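Malonyl CoA-acyl carrier protein transacylase (Synechocystis sp. PCC 6803 substr. Kazusa, PDB 4RR5) transfers the malonyl group of malonyl-CoA to holo-acyl carrier protein, a step of fatty acid biosynthesis that releases free CoA. Local coordinates at residues M1-V6 with Q80-A85; W5-Q10 with W260-G265; G11-G16 with A51-T56; C62-E67 with T105-V110. All blocks are in the same frame, centred on the assembly; numbering follows the deposited sequence.

Interaction 1. Residues M1-V6 with Q80-A85; sequences MKTAWV and QPDYVA
Strands 3-7 and 83-86 are parallel neighbours in the four-stranded sheet of the acyl transferase fold, the two arms of a beta-alpha-beta crossover, with A4 beside Y83, W5 beside V84 and V6 beside A85. Parallel pairing runs through W5: its N-H goes to Y83 O (W5 N to Y83 O 2.9 Å), and W5 O receives the amide of A85 (A85 N to W5 O 3.2 Å). Just before this, T3 O takes two donors. D82 N comes nearly end-on to the carbonyl, at 2.7 Å from T3 O, while Y83 N, 3.2 Å from the same T3 O, is tilted 31° out of the carbonyl plane. D82 also reaches back with its carboxylate to the amide of T3, using the anti side of OD2; the modelled T3 N to D82 OD2 distance of 2.5 Å is too short to be taken literally. K2 crosses this carboxylate with its methylene CD, 3.4 Å from D82 OD1, but the chain then bends away and NZ bonds weakly to M1 O. On the W5 and V84 face, CG of W5 lies beside its own backbone N (chi1 -63°), which swings the indole back along the strand over P81. There P81 CB makes a CH-pi contact, 3.6 Å from the five-membered ring centroid of W5 and 14° off its normal. The entry to strand 83-86 is thus held from two directions, by polar bonds at D82 and by an aromatic lid on P81, while the charges of K2 and D82 probably attract each other only at a distance.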
loop_
_atom_site.group_PDB
_atom_site.type_symbol
_atom_site.label_atom_id
_atom_site.label_comp_id
_atom_site.label_asym_id
_atom_site.label_seq_id
_atom_site.Cartn_x
_atom_site.Cartn_y
_atom_site.Cartn_z
ATOM N N MET A 1 6.119 11.580 -22.754
ATOM C CA MET A 1 5.185 11.082 -21.750
ATOM C C MET A 1 5.801 9.941 -20.942
ATOM O O MET A 1 6.428 9.039 -21.502
ATOM C CB MET A 1 3.877 10.607 -22.402
ATOM C CG MET A 1 2.791 10.193 -21.406
ATOM S SD MET A 1 1.343 9.383 -22.142
ATOM C CE MET A 1 2.108 7.914 -22.847
ATOM N N LYS A 2 5.620 9.994 -19.623
ATOM C CA LYS A 2 6.062 8.920 -18.737
ATOM C C LYS A 2 4.970 8.628 -17.706
ATOM O O LYS A 2 4.400 9.554 -17.115
ATOM C CB LYS A 2 7.383 9.285 -18.053
ATOM C CG LYS A 2 8.577 9.434 -19.014
ATOM C CD LYS A 2 8.890 8.121 -19.722
ATOM C CE LYS A 2 10.075 8.248 -20.677
ATOM N NZ LYS A 2 9.747 8.990 -21.938
ATOM N N THR A 3 4.649 7.350 -17.503
ATOM C CA THR A 3 3.527 7.015 -16.626
ATOM C C THR A 3 3.955 6.171 -15.425
ATOM O O THR A 3 4.661 5.166 -15.563
ATOM C CB THR A 3 2.375 6.270 -17.380
ATOM O OG1 THR A 3 1.925 7.047 -18.499
ATOM C CG2 THR A 3 1.193 6.082 -16.468
ATOM N N ALA A 4 3.522 6.619 -14.247
ATOM C CA ALA A 4 3.630 5.853 -13.008
ATOM C C ALA A 4 2.371 5.002 -12.749
ATOM O O ALA A 4 1.242 5.470 -12.954
ATOM C CB ALA A 4 3.868 6.791 -11.854
ATOM N N TRP A 5 2.561 3.751 -12.328
ATOM C CA TRP A 5 1.458 2.960 -11.775
ATOM C C TRP A 5 1.659 2.877 -10.280
ATOM O O TRP A 5 2.707 2.424 -9.829
ATOM C CB TRP A 5 1.389 1.550 -12.351
ATOM C CG TRP A 5 1.124 1.454 -13.816
ATOM C CD1 TRP A 5 0.905 2.483 -14.690
ATOM C CD2 TRP A 5 1.069 0.253 -14.591
ATOM N NE1 TRP A 5 0.713 1.993 -15.960
ATOM C CE2 TRP A 5 0.816 0.627 -15.927
ATOM C CE3 TRP A 5 1.198 -1.104 -14.285
ATOM C CZ2 TRP A 5 0.692 -0.311 -16.953
ATOM C CZ3 TRP A 5 1.077 -2.031 -15.305
ATOM C CH2 TRP A 5 0.829 -1.631 -16.620
ATOM N N VAL A 6 0.676 3.336 -9.512
ATOM C CA VAL A 6 0.772 3.292 -8.058
ATOM C C VAL A 6 -0.345 2.430 -7.475
ATOM O O VAL A 6 -1.488 2.485 -7.934
ATOM C CB VAL A 6 0.743 4.713 -7.436
ATOM C CG1 VAL A 6 1.909 5.517 -7.939
ATOM C CG2 VAL A 6 -0.562 5.429 -7.745
ATOM N N GLN A 80 2.098 0.016 -20.476
ATOM C CA GLN A 80 3.217 -0.385 -19.635
ATOM C C GLN A 80 3.654 0.769 -18.754
ATOM O O GLN A 80 3.537 1.924 -19.154
ATOM C CB GLN A 80 4.377 -0.869 -20.491
ATOM C CG GLN A 80 4.165 -2.263 -21.023
ATOM C CD GLN A 80 5.250 -2.677 -21.994
ATOM O OE1 GLN A 80 5.914 -1.831 -22.597
ATOM N NE2 GLN A 80 5.436 -3.986 -22.153
ATOM N N PRO A 81 4.150 0.462 -17.543
ATOM C CA PRO A 81 4.551 1.502 -16.590
ATOM C C PRO A 81 5.983 1.974 -16.821
ATOM O O PRO A 81 6.837 1.188 -17.231
ATOM C CB PRO A 81 4.431 0.794 -15.245
ATOM C CG PRO A 81 4.829 -0.615 -15.566
ATOM C CD PRO A 81 4.356 -0.888 -16.990
ATOM N N ASP A 82 6.243 3.249 -16.566
ATOM C CA ASP A 82 7.616 3.731 -16.568
ATOM C C ASP A 82 8.161 3.650 -15.147
ATOM O O ASP A 82 9.307 3.265 -14.935
ATOM C CB ASP A 82 7.697 5.161 -17.104
ATOM C CG ASP A 82 7.265 5.266 -18.562
ATOM O OD1 ASP A 82 8.045 4.834 -19.442
ATOM O OD2 ASP A 82 6.156 5.789 -18.820
ATOM N N TYR A 83 7.314 3.994 -14.178
ATOM C CA TYR A 83 7.654 3.897 -12.759
ATOM C C TYR A 83 6.566 3.162 -11.985
ATOM O O TYR A 83 5.383 3.300 -12.306
ATOM C CB TYR A 83 7.846 5.283 -12.164
ATOM C CG TYR A 83 8.664 6.199 -13.037
ATOM C CD1 TYR A 83 10.046 6.062 -13.114
ATOM C CD2 TYR A 83 8.059 7.206 -13.783
ATOM C CE1 TYR A 83 10.807 6.900 -13.911
ATOM C CE2 TYR A 83 8.813 8.054 -14.584
ATOM C CZ TYR A 83 10.187 7.893 -14.640
ATOM O OH TYR A 83 10.946 8.730 -15.429
ATOM N N VAL A 84 6.962 2.395 -10.965
ATOM C CA VAL A 84 5.997 1.799 -10.040
ATOM C C VAL A 84 6.255 2.168 -8.572
ATOM O O VAL A 84 7.395 2.412 -8.154
ATOM C CB VAL A 84 5.965 0.257 -10.159
ATOM C CG1 VAL A 84 5.525 -0.147 -11.552
ATOM C CG2 VAL A 84 7.324 -0.356 -9.810
ATOM N N ALA A 85 5.170 2.224 -7.804
ATOM C CA ALA A 85 5.227 2.382 -6.351
ATOM C C ALA A 85 3.927 1.809 -5.766
ATOM O O ALA A 85 2.979 1.549 -6.507
ATOM C CB ALA A 85 5.409 3.842 -5.963
#

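Interaction 2. Residues W5-Q10 with W260-G265; sequences WVFPGQ and WEVGPG
W5 and W260 put their indoles on one side of the sheet with planes nearly parallel, 9° apart, but displaced so that little of one indole lies above the other. The five-membered ring of W5 and the six-membered ring of W260 have centroids 5.3 Å apart, and the meeting is at one corner, W5 NE1 to W260 CE3 at 3.5 Å. W260 lies on the side of the W5 indole turned away from P81. V262 spreads its two methyls between neighbours: CG1, anti to the backbone N (chi1 -179°), reaches F7 CE2 at 3.6 Å as the two side chains run alongside each other, and CG2 then lies beside the backbone N, 3.9 Å from W5 CB. This is the centre of the parallel sheet, where strand 3-7 pairs with 258-262 through V6: V6 N to W260 O is 2.8 Å and V262 N to V6 O is 2.9 Å. Beyond the strands P8 turns its ring onto the main chain at G263, P8 CG lying 3.8 Å from G263 CA. E261, on the V6 side of the sheet, stretches out until OE2 is 3.6 Å from P8 CB; its two carboxylate oxygens are bonded to the amides of L268 and T269 at the start of helix 267-273.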
loop_
_atom_site.group_PDB
_atom_site.type_symbol
_atom_site.label_atom_id
_atom_site.label_comp_id
_atom_site.label_asym_id
_atom_site.label_seq_id
_atom_site.Cartn_x
_atom_site.Cartn_y
_atom_site.Cartn_z
ATOM N N TRP A 5 2.561 3.751 -12.328
ATOM C CA TRP A 5 1.458 2.960 -11.775
ATOM C C TRP A 5 1.659 2.877 -10.280
ATOM O O TRP A 5 2.707 2.424 -9.829
ATOM C CB TRP A 5 1.389 1.550 -12.351
ATOM C CG TRP A 5 1.124 1.454 -13.816
ATOM C CD1 TRP A 5 0.905 2.483 -14.690
ATOM C CD2 TRP A 5 1.069 0.253 -14.591
ATOM N NE1 TRP A 5 0.713 1.993 -15.960
ATOM C CE2 TRP A 5 0.816 0.627 -15.927
ATOM C CE3 TRP A 5 1.198 -1.104 -14.285
ATOM C CZ2 TRP A 5 0.692 -0.311 -16.953
ATOM C CZ3 TRP A 5 1.077 -2.031 -15.305
ATOM C CH2 TRP A 5 0.829 -1.631 -16.620
ATOM N N VAL A 6 0.676 3.336 -9.512
ATOM C CA VAL A 6 0.772 3.292 -8.058
ATOM C C VAL A 6 -0.345 2.430 -7.475
ATOM O O VAL A 6 -1.488 2.485 -7.934
ATOM C CB VAL A 6 0.743 4.713 -7.436
ATOM C CG1 VAL A 6 1.909 5.517 -7.939
ATOM C CG2 VAL A 6 -0.562 5.429 -7.745
ATOM N N PHE A 7 0.001 1.635 -6.465
ATOM C CA PHE A 7 -0.913 0.629 -5.928
ATOM C C PHE A 7 -1.419 0.945 -4.509
ATOM O O PHE A 7 -0.642 1.103 -3.574
ATOM C CB PHE A 7 -0.231 -0.740 -5.987
ATOM C CG PHE A 7 0.071 -1.192 -7.404
ATOM C CD1 PHE A 7 1.219 -0.742 -8.070
ATOM C CD2 PHE A 7 -0.806 -2.022 -8.088
ATOM C CE1 PHE A 7 1.494 -1.132 -9.397
ATOM C CE2 PHE A 7 -0.545 -2.423 -9.413
ATOM C CZ PHE A 7 0.603 -1.975 -10.069
ATOM N N PRO A 8 -2.746 1.052 -4.351
ATOM C CA PRO A 8 -3.285 1.418 -3.040
ATOM C C PRO A 8 -3.209 0.286 -2.010
ATOM O O PRO A 8 -3.193 -0.894 -2.353
ATOM C CB PRO A 8 -4.738 1.778 -3.357
ATOM C CG PRO A 8 -5.064 0.938 -4.547
ATOM C CD PRO A 8 -3.807 0.910 -5.367
ATOM N N GLY A 9 -3.157 0.644 -0.737
ATOM C CA GLY A 9 -3.097 -0.368 0.293
ATOM C C GLY A 9 -4.351 -0.390 1.144
ATOM O O GLY A 9 -5.437 -0.061 0.670
ATOM N N GLN A 10 -4.165 -0.786 2.404
ATOM C CA GLN A 10 -5.227 -0.944 3.385
ATOM C C GLN A 10 -6.063 0.317 3.485
ATOM O O GLN A 10 -5.514 1.416 3.490
ATOM C CB GLN A 10 -4.627 -1.277 4.748
ATOM C CG GLN A 10 -5.642 -1.496 5.855
ATOM C CD GLN A 10 -6.149 -2.916 5.878
ATOM O OE1 GLN A 10 -5.363 -3.861 5.796
ATOM N NE2 GLN A 10 -7.468 -3.081 5.988
ATOM N N TRP A 260 -1.182 6.778 -12.505
ATOM C CA TRP A 260 -2.334 5.880 -12.568
ATOM C C TRP A 260 -2.461 5.059 -11.307
ATOM O O TRP A 260 -1.575 4.269 -10.989
ATOM C CB TRP A 260 -2.234 4.932 -13.763
ATOM C CG TRP A 260 -2.288 5.595 -15.099
ATOM C CD1 TRP A 260 -2.333 6.935 -15.362
ATOM C CD2 TRP A 260 -2.295 4.938 -16.370
ATOM N NE1 TRP A 260 -2.362 7.154 -16.717
ATOM C CE2 TRP A 260 -2.340 5.943 -17.359
ATOM C CE3 TRP A 260 -2.267 3.599 -16.767
ATOM C CZ2 TRP A 260 -2.363 5.649 -18.721
ATOM C CZ3 TRP A 260 -2.297 3.306 -18.114
ATOM C CH2 TRP A 260 -2.339 4.329 -19.079
ATOM N N GLU A 261 -3.566 5.244 -10.593
ATOM C CA GLU A 261 -3.848 4.438 -9.431
ATOM C C GLU A 261 -4.460 3.141 -9.907
ATOM O O GLU A 261 -5.575 3.130 -10.409
ATOM C CB GLU A 261 -4.787 5.145 -8.466
ATOM C CG GLU A 261 -4.789 4.529 -7.083
ATOM C CD GLU A 261 -5.675 5.294 -6.112
ATOM O OE1 GLU A 261 -6.160 6.387 -6.483
ATOM O OE2 GLU A 261 -5.885 4.799 -4.982
ATOM N N VAL A 262 -3.717 2.054 -9.749
ATOM C CA VAL A 262 -4.135 0.748 -10.221
ATOM C C VAL A 262 -4.664 -0.052 -9.038
ATOM O O VAL A 262 -3.910 -0.715 -8.332
ATOM C CB VAL A 262 -2.965 0.024 -10.907
ATOM C CG1 VAL A 262 -3.383 -1.327 -11.420
ATOM C CG2 VAL A 262 -2.409 0.894 -12.041
ATOM N N GLY A 263 -5.974 0.041 -8.820
ATOM C CA GLY A 263 -6.627 -0.597 -7.690
ATOM C C GLY A 263 -7.922 0.121 -7.369
ATOM O O GLY A 263 -8.256 1.112 -8.006
ATOM N N PRO A 264 -8.650 -0.360 -6.360
ATOM C CA PRO A 264 -9.937 0.234 -6.003
ATOM C C PRO A 264 -9.740 1.555 -5.273
ATOM O O PRO A 264 -8.619 1.850 -4.848
ATOM C CB PRO A 264 -10.563 -0.821 -5.085
ATOM C CG PRO A 264 -9.426 -1.447 -4.428
ATOM C CD PRO A 264 -8.254 -1.408 -5.406
ATOM N N GLY A 265 -10.802 2.340 -5.133
ATOM C CA GLY A 265 -10.695 3.631 -4.477
ATOM C C GLY A 265 -10.003 4.748 -5.240
ATOM O O GLY A 265 -9.456 4.550 -6.329
#

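Interaction 3. Residues G11-G16 with A51-T56; sequences GSQAVG and ASLALT
The amide oxygen of Q13 folds back on its own loop and accepts the N-H of G11, with G11 N to Q13 OE1 at 2.9 Å and the donor lying in the plane of the amide carbonyl. The bond is bent, 130° at the hydrogen. It probably helps set the rotation of the amide, with NE2 directed at the end of helix 50-54. There Q13 NE2 rests on the methyl of A54, 3.4 Å from A54 CB, a van der Waals touch and not a polar one. Q13 can make both contacts because CG sits between the backbone N and the carbonyl carbon (chi1 84°) and the chain bends again at the next bond. The side chains of Q13 and L53 run antiparallel to each other, methylene against branch point, with Q13 CG 3.9 Å from L53 CG. L53 then lays one methyl against the main chain of the loop: L53 CD2 is 3.5 Å from A14 O and continues along to V15 N at 3.9 Å, the V15 side chain being only loosely touched. Just ahead of the loop, Q10 bonds through OE1 to T56 OG1, so the loop is tied on to the first residue after L55, the N-cap of helix 56-76. T56 OG1 is also bonded to Q60 NE2. G9 to Q13 spell GQGSQ, the glycine- and glutamine-rich signature that follows the first strand in FabD-type acyltransferases; in relatives the main chain of its first glutamine helps form the oxyanion hole, and Q10 probably does so here.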
loop_
_atom_site.group_PDB
_atom_site.type_symbol
_atom_site.label_atom_id
_atom_site.label_comp_id
_atom_site.label_asym_id
_atom_site.label_seq_id
_atom_site.Cartn_x
_atom_site.Cartn_y
_atom_site.Cartn_z
ATOM N N GLY A 11 -7.384 0.157 3.555
ATOM C CA GLY A 11 -8.276 1.297 3.565
ATOM C C GLY A 11 -8.891 1.614 2.217
ATOM O O GLY A 11 -9.879 2.318 2.157
ATOM N N SER A 12 -8.319 1.100 1.131
ATOM C CA SER A 12 -8.891 1.322 -0.202
ATOM C C SER A 12 -9.854 0.222 -0.644
ATOM O O SER A 12 -10.501 0.322 -1.681
ATOM C CB SER A 12 -7.783 1.460 -1.234
ATOM O OG SER A 12 -7.151 2.708 -1.070
ATOM N N GLN A 13 -9.938 -0.838 0.140
ATOM C CA GLN A 13 -10.829 -1.920 -0.204
ATOM C C GLN A 13 -12.288 -1.460 -0.083
ATOM O O GLN A 13 -12.629 -0.634 0.765
ATOM C CB GLN A 13 -10.558 -3.133 0.691
ATOM C CG GLN A 13 -11.263 -3.073 2.045
ATOM C CD GLN A 13 -10.576 -2.137 3.039
ATOM O OE1 GLN A 13 -9.517 -1.566 2.759
ATOM N NE2 GLN A 13 -11.169 -1.995 4.213
ATOM N N ALA A 14 -13.133 -1.986 -0.959
ATOM C CA ALA A 14 -14.578 -1.802 -0.858
ATOM C C ALA A 14 -15.251 -3.100 -1.287
ATOM O O ALA A 14 -14.642 -3.917 -1.986
ATOM C CB ALA A 14 -15.055 -0.622 -1.718
ATOM N N VAL A 15 -16.495 -3.291 -0.856
ATOM C CA VAL A 15 -17.232 -4.505 -1.167
ATOM C C VAL A 15 -17.516 -4.537 -2.667
ATOM O O VAL A 15 -17.904 -3.537 -3.250
ATOM C CB VAL A 15 -18.554 -4.594 -0.345
ATOM C CG1 VAL A 15 -19.486 -5.692 -0.887
ATOM C CG2 VAL A 15 -18.257 -4.807 1.140
ATOM N N GLY A 16 -17.274 -5.678 -3.298
ATOM C CA GLY A 16 -17.529 -5.810 -4.706
ATOM C C GLY A 16 -16.307 -5.537 -5.548
ATOM O O GLY A 16 -16.328 -5.764 -6.755
ATOM N N ALA A 51 -17.084 -5.023 7.301
ATOM C CA ALA A 51 -16.156 -5.118 8.424
ATOM C C ALA A 51 -15.200 -6.296 8.259
ATOM O O ALA A 51 -13.995 -6.160 8.443
ATOM C CB ALA A 51 -16.921 -5.241 9.716
ATOM N N SER A 52 -15.748 -7.446 7.896
ATOM C CA SER A 52 -14.953 -8.636 7.628
ATOM C C SER A 52 -13.888 -8.418 6.527
ATOM O O SER A 52 -12.775 -8.941 6.619
ATOM C CB SER A 52 -15.889 -9.787 7.248
ATOM O OG SER A 52 -15.173 -10.904 6.746
ATOM N N LEU A 53 -14.229 -7.650 5.492
ATOM C CA LEU A 53 -13.296 -7.378 4.396
ATOM C C LEU A 53 -12.170 -6.473 4.878
ATOM O O LEU A 53 -11.054 -6.511 4.357
ATOM C CB LEU A 53 -14.011 -6.724 3.199
ATOM C CG LEU A 53 -13.194 -6.499 1.918
ATOM C CD1 LEU A 53 -12.536 -7.793 1.427
ATOM C CD2 LEU A 53 -14.040 -5.887 0.820
ATOM N N ALA A 54 -12.472 -5.662 5.885
ATOM C CA ALA A 54 -11.525 -4.676 6.371
ATOM C C ALA A 54 -10.474 -5.303 7.297
ATOM O O ALA A 54 -9.426 -4.704 7.546
ATOM C CB ALA A 54 -12.260 -3.544 7.074
ATOM N N LEU A 55 -10.752 -6.505 7.797
ATOM C CA LEU A 55 -9.758 -7.239 8.570
ATOM C C LEU A 55 -8.521 -7.483 7.706
ATOM O O LEU A 55 -8.600 -8.142 6.661
ATOM C CB LEU A 55 -10.334 -8.562 9.089
ATOM C CG LEU A 55 -11.559 -8.439 10.009
ATOM C CD1 LEU A 55 -11.937 -9.783 10.608
ATOM C CD2 LEU A 55 -11.334 -7.393 11.100
ATOM N N THR A 56 -7.379 -6.960 8.159
ATOM C CA THR A 56 -6.171 -6.879 7.339
ATOM C C THR A 56 -5.705 -8.235 6.774
ATOM O O THR A 56 -5.072 -8.265 5.728
ATOM C CB THR A 56 -5.014 -6.217 8.132
ATOM O OG1 THR A 56 -4.096 -5.599 7.216
ATOM C CG2 THR A 56 -4.271 -7.219 9.017
#

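Interaction 4. Residues C62-E67 with T105-V110; sequences CLYVIE and TGLQLV
Y64 has the largest share of this contact, reaching from helix 56-76 across to the main chain of helix 103-119 at G106 and L107. The two helix segments run antiparallel, 162° between their directions, with axes 10.0 Å apart. CG of Y64 is anti to the backbone N (chi1 170°), and the ring extends across the gap until Y64 OH lies 3.2 Å from G106 CA, close against the bare alpha carbon of a glycine. The carbonyl oxygen of G106 lies over one face of the ring, toward its rim. L107 meets the ring obliquely, with Y64 CE1 3.5 Å from L107 N and 3.9 Å from L107 CB. Its branch continues to the next residue of the first helix, where L107 CD2 touches V65 CG2 at 3.7 Å. V110, one turn on from G106, closes the near end of the ring with a methyl, V110 CG2 being 3.8 Å from Y64 CD2. A34 of helix 25-38 packs on both V65 and L107, while Y92, S93 and Y96 of helix 90-97 cover Y64. The hydroxyl of Y64 is hydrogen-bonded to F103 O at the start of the second helix. A buried polar group is thereby satisfied where the side chains that meet are otherwise apolar, and that bond holds the ring's end against the glycine while methyl groups pack about its base.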
loop_
_atom_site.group_PDB
_atom_site.type_symbol
_atom_site.label_atom_id
_atom_site.label_comp_id
_atom_site.label_asym_id
_atom_site.label_seq_id
_atom_site.Cartn_x
_atom_site.Cartn_y
_atom_site.Cartn_z
ATOM N N CYS A 62 -6.433 -9.838 -0.626
ATOM C CA CYS A 62 -7.454 -9.417 -1.581
ATOM C C CYS A 62 -6.977 -8.251 -2.467
ATOM O O CYS A 62 -7.111 -8.308 -3.699
ATOM C CB CYS A 62 -8.745 -9.032 -0.864
ATOM S SG CYS A 62 -9.785 -10.442 -0.445
ATOM N N LEU A 63 -6.423 -7.204 -1.853
ATOM C CA LEU A 63 -5.937 -6.056 -2.616
ATOM C C LEU A 63 -4.778 -6.446 -3.530
ATOM O O LEU A 63 -4.691 -5.978 -4.661
ATOM C CB LEU A 63 -5.498 -4.930 -1.684
ATOM C CG LEU A 63 -6.605 -4.103 -1.046
ATOM C CD1 LEU A 63 -6.012 -3.092 -0.077
ATOM C CD2 LEU A 63 -7.432 -3.402 -2.116
ATOM N N TYR A 64 -3.892 -7.311 -3.041
ATOM C CA TYR A 64 -2.759 -7.734 -3.844
ATOM C C TYR A 64 -3.206 -8.516 -5.077
ATOM O O TYR A 64 -2.710 -8.288 -6.172
ATOM C CB TYR A 64 -1.781 -8.576 -3.017
ATOM C CG TYR A 64 -0.702 -9.265 -3.851
ATOM C CD1 TYR A 64 -0.915 -10.526 -4.409
ATOM C CD2 TYR A 64 0.533 -8.655 -4.070
ATOM C CE1 TYR A 64 0.059 -11.159 -5.157
ATOM C CE2 TYR A 64 1.518 -9.282 -4.818
ATOM C CZ TYR A 64 1.269 -10.537 -5.359
ATOM O OH TYR A 64 2.240 -11.168 -6.094
ATOM N N VAL A 65 -4.116 -9.459 -4.895
ATOM C CA VAL A 65 -4.541 -10.307 -5.998
ATOM C C VAL A 65 -5.241 -9.466 -7.070
ATOM O O VAL A 65 -5.009 -9.633 -8.273
ATOM C CB VAL A 65 -5.479 -11.443 -5.498
ATOM C CG1 VAL A 65 -6.194 -12.123 -6.672
ATOM C CG2 VAL A 65 -4.701 -12.454 -4.666
ATOM N N ILE A 66 -6.091 -8.548 -6.625
ATOM C CA ILE A 66 -6.835 -7.694 -7.542
ATOM C C ILE A 66 -5.910 -6.729 -8.282
ATOM O O ILE A 66 -6.020 -6.558 -9.504
ATOM C CB ILE A 66 -7.936 -6.906 -6.796
ATOM C CG1 ILE A 66 -9.067 -7.860 -6.415
ATOM C CG2 ILE A 66 -8.449 -5.748 -7.650
ATOM C CD1 ILE A 66 -10.019 -7.299 -5.394
ATOM N N GLU A 67 -4.995 -6.115 -7.537
ATOM C CA GLU A 67 -4.012 -5.217 -8.117
ATOM C C GLU A 67 -3.100 -5.921 -9.131
ATOM O O GLU A 67 -2.852 -5.386 -10.217
ATOM C CB GLU A 67 -3.204 -4.551 -7.001
ATOM C CG GLU A 67 -3.986 -3.408 -6.331
ATOM C CD GLU A 67 -3.392 -2.919 -5.021
ATOM O OE1 GLU A 67 -2.292 -3.370 -4.632
ATOM O OE2 GLU A 67 -4.033 -2.062 -4.380
ATOM N N THR A 105 4.641 -16.191 -5.486
ATOM C CA THR A 105 5.606 -15.874 -4.424
ATOM C C THR A 105 5.109 -14.664 -3.656
ATOM O O THR A 105 5.172 -14.615 -2.433
ATOM C CB THR A 105 7.042 -15.567 -4.968
ATOM O OG1 THR A 105 7.544 -16.674 -5.731
ATOM C CG2 THR A 105 7.999 -15.273 -3.830
ATOM N N GLY A 106 4.599 -13.694 -4.401
ATOM C CA GLY A 106 4.110 -12.465 -3.819
ATOM C C GLY A 106 2.921 -12.685 -2.915
ATOM O O GLY A 106 2.861 -12.110 -1.831
ATOM N N LEU A 107 1.978 -13.511 -3.361
ATOM C CA LEU A 107 0.776 -13.780 -2.591
ATOM C C LEU A 107 1.145 -14.485 -1.294
ATOM O O LEU A 107 0.609 -14.165 -0.236
ATOM C CB LEU A 107 -0.218 -14.617 -3.405
ATOM C CG LEU A 107 -1.577 -14.874 -2.745
ATOM C CD1 LEU A 107 -2.133 -13.609 -2.091
ATOM C CD2 LEU A 107 -2.550 -15.387 -3.772
ATOM N N GLN A 108 2.081 -15.429 -1.362
ATOM C CA GLN A 108 2.512 -16.111 -0.142
ATOM C C GLN A 108 3.142 -15.124 0.859
ATOM O O GLN A 108 2.846 -15.178 2.059
ATOM C CB GLN A 108 3.481 -17.251 -0.465
ATOM C CG GLN A 108 3.725 -18.202 0.727
ATOM C CD GLN A 108 2.435 -18.807 1.323
ATOM O OE1 GLN A 108 2.248 -18.816 2.546
ATOM N NE2 GLN A 108 1.566 -19.333 0.464
ATOM N N LEU A 109 3.973 -14.204 0.366
ATOM C CA LEU A 109 4.521 -13.143 1.213
ATOM C C LEU A 109 3.430 -12.287 1.843
ATOM O O LEU A 109 3.444 -12.030 3.048
ATOM C CB LEU A 109 5.478 -12.255 0.413
ATOM C CG LEU A 109 6.761 -12.973 0.001
ATOM C CD1 LEU A 109 7.543 -12.155 -0.986
ATOM C CD2 LEU A 109 7.577 -13.250 1.257
ATOM N N VAL A 110 2.476 -11.847 1.027
ATOM C CA VAL A 110 1.406 -11.000 1.511
ATOM C C VAL A 110 0.584 -11.730 2.566
ATOM O O VAL A 110 0.221 -11.163 3.607
ATOM C CB VAL A 110 0.530 -10.555 0.361
ATOM C CG1 VAL A 110 -0.800 -10.012 0.875
ATOM C CG2 VAL A 110 1.279 -9.514 -0.472
#

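How the interactions relate
Interactions 1 and 2 are the two sides of strand 3-7: they share W5 and V6, their centres are 12 Å apart, and A4 O to W260 N (2.8 Å) and A85 O to F7 N (3.0 Å) probably extend the pairing. Beyond the strand ends, interaction 2 runs into interaction 3 through Q10 OE1 and T56 OG1, 2.6 Å apart, and it meets interaction 4 through E67 CG, 3.4 Å from V262 O. Interactions 3 and 4 only brush, Q13 CA to L63 CD2 being 4.2 Å. Each contact has a side chain about 9 to 11 Å from that of S88, the probable nucleophile: P8 at about 9 Å, V110 at about 10 Å, A85 and Q13 at about 11 Å.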